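Local structure of putative TIM-barrel metal-dependent hydrolase (Mycobacterium avium subsp. paratuberculosis S397, 4DZI) at residues C[39-43]-C[44-48]; C[133-136]-C[137-140]. The protein probably acts as a metal-dependent hydrolase of the amidohydrolase family, with a two-metal site in a TIM barrel. All blocks are in the same frame, centred on the assembly; numbering follows the deposited sequence.

Contact 1: C[39-43]-C[44-48]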
loop_
_atom_site.group_PDB
_atom_site.type_symbol
_atom_site.label_atom_id
_atom_site.label_comp_id
_atom_site.label_asym_id
_atom_site.label_seq_id
_atom_site.Cartn_x
_atom_site.Cartn_y
_atom_site.Cartn_z
ATOM N N LEU C 39 -30.602 -14.312 -8.842
ATOM C CA LEU C 39 -31.973 -14.199 -8.365
ATOM C C LEU C 39 -32.587 -12.883 -8.833
ATOM O O LEU C 39 -31.893 -11.888 -8.975
ATOM C CB LEU C 39 -31.996 -14.310 -6.825
ATOM C CG LEU C 39 -31.371 -15.568 -6.223
ATOM C CD1 LEU C 39 -31.492 -15.545 -4.695
ATOM C CD2 LEU C 39 -32.057 -16.788 -6.805
ATOM N N SER C 40 -33.896 -12.870 -9.056
ATOM C CA SER C 40 -34.538 -11.699 -9.603
ATOM C C SER C 40 -35.488 -11.056 -8.599
ATOM O O SER C 40 -36.236 -11.773 -7.934
ATOM C CB SER C 40 -35.311 -12.108 -10.856
ATOM O OG SER C 40 -35.964 -10.978 -11.409
ATOM N N ASP C 41 -35.465 -9.729 -8.494
ATOM C CA ASP C 41 -36.501 -9.007 -7.750
ATOM C C ASP C 41 -37.652 -8.604 -8.681
ATOM O O ASP C 41 -38.491 -7.790 -8.310
ATOM C CB ASP C 41 -35.932 -7.771 -7.023
ATOM C CG ASP C 41 -35.415 -6.694 -7.980
ATOM O OD1 ASP C 41 -35.924 -6.624 -9.117
ATOM O OD2 ASP C 41 -34.509 -5.905 -7.585
ATOM N N GLY C 42 -37.699 -9.181 -9.880
ATOM C CA GLY C 42 -38.729 -8.827 -10.870
ATOM C C GLY C 42 -38.297 -7.782 -11.898
ATOM O O GLY C 42 -38.691 -7.846 -13.057
ATOM N N LYS C 43 -37.501 -6.805 -11.467
ATOM C CA LYS C 43 -36.923 -5.804 -12.368
ATOM C C LYS C 43 -35.442 -6.066 -12.630
ATOM O O LYS C 43 -34.969 -5.924 -13.753
ATOM C CB LYS C 43 -37.078 -4.392 -11.788
ATOM C CG LYS C 43 -38.495 -3.836 -11.877
ATOM C CD LYS C 43 -39.528 -4.935 -11.667
ATOM C CE LYS C 43 -40.936 -4.380 -11.521
ATOM N NZ LYS C 43 -41.151 -3.746 -10.192
ATOM N N ARG C 44 -34.709 -6.433 -11.581
ATOM C CA ARG C 44 -33.255 -6.508 -11.662
ATOM C C ARG C 44 -32.839 -7.903 -11.282
ATOM O O ARG C 44 -33.525 -8.577 -10.506
ATOM C CB ARG C 44 -32.585 -5.516 -10.708
ATOM C CG ARG C 44 -32.609 -4.059 -11.134
ATOM C CD ARG C 44 -31.893 -3.185 -10.108
ATOM N NE ARG C 44 -30.443 -3.369 -10.128
ATOM C CZ ARG C 44 -29.588 -2.686 -9.364
ATOM N NH1 ARG C 44 -30.028 -1.773 -8.499
ATOM N NH2 ARG C 44 -28.285 -2.916 -9.458
ATOM N N THR C 45 -31.717 -8.343 -11.851
ATOM C CA THR C 45 -31.107 -9.597 -11.476
ATOM C C THR C 45 -29.901 -9.350 -10.582
ATOM O O THR C 45 -29.116 -8.409 -10.804
ATOM C CB THR C 45 -30.637 -10.355 -12.728
ATOM O OG1 THR C 45 -31.764 -10.604 -13.545
ATOM C CG2 THR C 45 -29.980 -11.671 -12.376
ATOM N N TRP C 46 -29.745 -10.207 -9.578
ATOM C CA TRP C 46 -28.669 -10.069 -8.591
ATOM C C TRP C 46 -27.877 -11.334 -8.523
ATOM O O TRP C 46 -28.444 -12.447 -8.521
ATOM C CB TRP C 46 -29.238 -9.778 -7.202
ATOM C CG TRP C 46 -30.083 -8.543 -7.156
ATOM C CD1 TRP C 46 -31.453 -8.440 -7.391
ATOM C CD2 TRP C 46 -29.635 -7.180 -6.895
ATOM N NE1 TRP C 46 -31.872 -7.140 -7.270
ATOM C CE2 TRP C 46 -30.828 -6.333 -6.976
ATOM C CE3 TRP C 46 -28.410 -6.600 -6.594
ATOM C CZ2 TRP C 46 -30.770 -4.965 -6.768
ATOM C CZ3 TRP C 46 -28.363 -5.223 -6.382
ATOM C CH2 TRP C 46 -29.516 -4.425 -6.461
ATOM N N ALA C 47 -26.556 -11.196 -8.478
ATOM C CA ALA C 47 -25.710 -12.371 -8.274
ATOM C C ALA C 47 -25.664 -12.624 -6.773
ATOM O O ALA C 47 -25.278 -11.746 -6.003
ATOM C CB ALA C 47 -24.293 -12.086 -8.780
ATOM N N VAL C 48 -26.060 -13.822 -6.376
ATOM C CA VAL C 48 -26.111 -14.181 -4.968
ATOM C C VAL C 48 -25.153 -15.346 -4.837
ATOM O O VAL C 48 -25.378 -16.443 -5.393
ATOM C CB VAL C 48 -27.553 -14.538 -4.550
ATOM C CG1 VAL C 48 -27.594 -14.956 -3.080
ATOM C CG2 VAL C 48 -28.478 -13.352 -4.790
HETATM O O HOH W 1 -33.128 -8.677 -14.817
#

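Contact 2: C[133-136]-C[137-140]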
loop_
_atom_site.group_PDB
_atom_site.type_symbol
_atom_site.label_atom_id
_atom_site.label_comp_id
_atom_site.label_asym_id
_atom_site.label_seq_id
_atom_site.Cartn_x
_atom_site.Cartn_y
_atom_site.Cartn_z
ATOM N N LYS C 133 -14.445 -16.920 -0.638
ATOM C CA LYS C 133 -13.200 -17.174 0.063
ATOM C C LYS C 133 -13.374 -17.887 1.404
ATOM O O LYS C 133 -12.381 -18.345 1.977
ATOM C CB LYS C 133 -12.393 -15.877 0.243
ATOM C CG LYS C 133 -12.924 -14.953 1.314
ATOM C CD LYS C 133 -12.039 -13.720 1.414
ATOM C CE LYS C 133 -12.488 -12.752 2.485
ATOM N NZ LYS C 133 -11.616 -11.529 2.410
ATOM N N HIS C 134 -14.609 -17.996 1.870
ATOM C CA HIS C 134 -14.909 -18.753 3.105
ATOM C C HIS C 134 -15.444 -20.131 2.812
ATOM O O HIS C 134 -15.876 -20.846 3.723
ATOM C CB HIS C 134 -15.914 -17.968 3.961
ATOM C CG HIS C 134 -15.470 -16.563 4.284
ATOM N ND1 HIS C 134 -14.442 -16.297 5.122
ATOM C CD2 HIS C 134 -15.945 -15.328 3.838
ATOM C CE1 HIS C 134 -14.271 -14.956 5.218
ATOM N NE2 HIS C 134 -15.182 -14.364 4.425
ATOM N N ASP C 135 -15.493 -20.515 1.540
ATOM C CA ASP C 135 -16.040 -21.832 1.188
ATOM C C ASP C 135 -15.102 -22.406 0.144
ATOM O O ASP C 135 -15.316 -22.236 -1.059
ATOM C CB ASP C 135 -17.471 -21.717 0.670
ATOM C CG ASP C 135 -18.151 -23.088 0.480
ATOM O OD1 ASP C 135 -17.401 -24.092 0.383
ATOM O OD2 ASP C 135 -19.406 -23.154 0.425
ATOM N N ILE C 136 -14.066 -23.095 0.614
ATOM C CA ILE C 136 -13.029 -23.647 -0.258
ATOM C C ILE C 136 -13.590 -24.670 -1.268
ATOM O O ILE C 136 -13.268 -24.646 -2.463
ATOM C CB ILE C 136 -11.930 -24.323 0.574
ATOM C CG1 ILE C 136 -11.365 -23.358 1.620
ATOM C CG2 ILE C 136 -10.831 -24.899 -0.317
ATOM C CD1 ILE C 136 -10.577 -22.224 1.030
ATOM N N GLU C 137 -14.463 -25.553 -0.813
ATOM C CA GLU C 137 -15.051 -26.521 -1.755
ATOM C C GLU C 137 -15.896 -25.828 -2.824
ATOM O O GLU C 137 -15.859 -26.223 -3.991
ATOM C CB GLU C 137 -15.910 -27.561 -1.014
ATOM C CG GLU C 137 -15.089 -28.531 -0.185
ATOM C CD GLU C 137 -15.932 -29.603 0.486
ATOM O OE1 GLU C 137 -17.085 -29.318 0.885
ATOM O OE2 GLU C 137 -15.431 -30.738 0.624
ATOM N N ALA C 138 -16.691 -24.825 -2.442
ATOM C CA ALA C 138 -17.517 -24.111 -3.433
ATOM C C ALA C 138 -16.610 -23.329 -4.402
ATOM O O ALA C 138 -16.926 -23.192 -5.578
ATOM C CB ALA C 138 -18.509 -23.164 -2.754
ATOM N N THR C 139 -15.506 -22.794 -3.885
ATOM C CA THR C 139 -14.510 -22.110 -4.739
ATOM C C THR C 139 -14.009 -23.027 -5.847
ATOM O O THR C 139 -14.076 -22.678 -7.029
ATOM C CB THR C 139 -13.286 -21.614 -3.926
ATOM O OG1 THR C 139 -13.688 -20.537 -3.076
ATOM C CG2 THR C 139 -12.190 -21.088 -4.859
ATOM N N MET C 140 -13.528 -24.205 -5.464
ATOM C CA MET C 140 -12.941 -25.120 -6.443
ATOM C C MET C 140 -13.980 -25.619 -7.436
ATOM O O MET C 140 -13.687 -25.725 -8.640
ATOM C CB MET C 140 -12.251 -26.320 -5.746
ATOM C CG MET C 140 -11.167 -25.938 -4.753
ATOM S SD MET C 140 -9.890 -24.799 -5.345
ATOM C CE MET C 140 -8.865 -25.873 -6.322
#

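Contact 1: C[39-43]-C[44-48]
L39 and W46 face each other near the end of a beta hairpin, as a hydrogen-bonded antiparallel pair that satisfies all four of its backbone donors and acceptors: L39 N reaches W46 O at 2.9 Å, and W46 N returns to L39 O at 2.8 Å. S40 and T45 form the next, non-hydrogen-bonded pair, and the turn is then closed by D41 N giving its hydrogen to R44 O at 3.0 Å. The D41 carboxylate serves the rest of the loop. Its CG sits between the backbone N and the carbonyl carbon (chi1 65°), which folds the group back over the turn. There OD1 accepts from K43 N, an Asx turn, and also from R44 N at 2.8 Å, the second donor arriving from above the carboxylate plane. The other oxygen, OD2, is taken by the indole NE1 of W46 at 2.9 Å in a nearly straight bond (169° at the hydrogen). D41 OD2 lies in the plane of the indole, whereas NE1 comes from above the carboxylate plane; the two planes are 69° apart. An ST turn overlaps this network, S40 OG accepting from G42 N. On the side of T45, a water touches OG1 at 2.7 Å and gives a weak bond to K43 O. L39 and V48 share the W46 face of the sheet: CD1 of L39 meets CG2 of V48 at 3.7 Å, the two side chains crossing at about a right angle. V53 of strand 52-53 flanks W46 and V48 there. The R44 chain, bent at chi3, brings its guanidinium beside the indole of W46; NH2 bonds to P58 O, and W46 CH2 lies over the centre of the group, 3.3 Å above its plane.

Contact 2: C[133-136]-C[137-140]
D135 carries its CG opposite the backbone N (chi1 -172°), a rotation that swings the carboxylate forward over the first turn of helix 136-153 and delivers OD1 to A138 N at 3.0 Å. This makes D135 the N-cap. The amide comes to OD1 from well above the carboxylate plane, 66° out of it, yet the bond is fairly straight at its hydrogen. The methyl of A138 lies over a face of the same carboxylate, with CB 3.3 Å from CG of D135. Alanine at this third helical position has no polar group to return a bond to the cap residue, so the motif is a simple N-cap and not a capping box. The regular ladder begins at once: D135 O accepts from T139 N at 2.9 Å, and I136 O from M140 N at 3.0 Å. T139 OG1, placed beside its own backbone N (chi1 -69°), also comes to 3.1 Å from D135 O, though whether the hydroxyl gives its hydrogen to this oxygen is not settled. The negative cap charge at the start of the helix would be expected to suit the helix dipole, and it is shared with R34, whose NE forms a salt bridge with D135 OD2 while its NH2 binds E137 OE1. K133, in the connecting loop, pairs with E130 of helix 128-131. Farther inward, I136 packs on A172 and L202 from loops, T139 meets L132 and S170, and M140 rests on R176 and A177, setting the first turn of helix 136-153 against helix 174-186.

Contact 1 precedes contact 2 along the chain, and the two do not touch: their centres are 23 Å apart and their nearest atoms about 10 Å. They share no sheet or helix. Residues 39-48 form the end of a surface hairpin that follows strand 9-15, whereas residues 133-140 start helix 136-153, consistent with an outer helix of the barrel after strand 115-121. R34, shortly before strand 36-40, pairs with the capped helix start, while F124, just beyond strand 115-121, touches A47 of the hairpin. Neither contact supplies a cadmium ligand; one lies on the surface and the other is partly buried at a helix start.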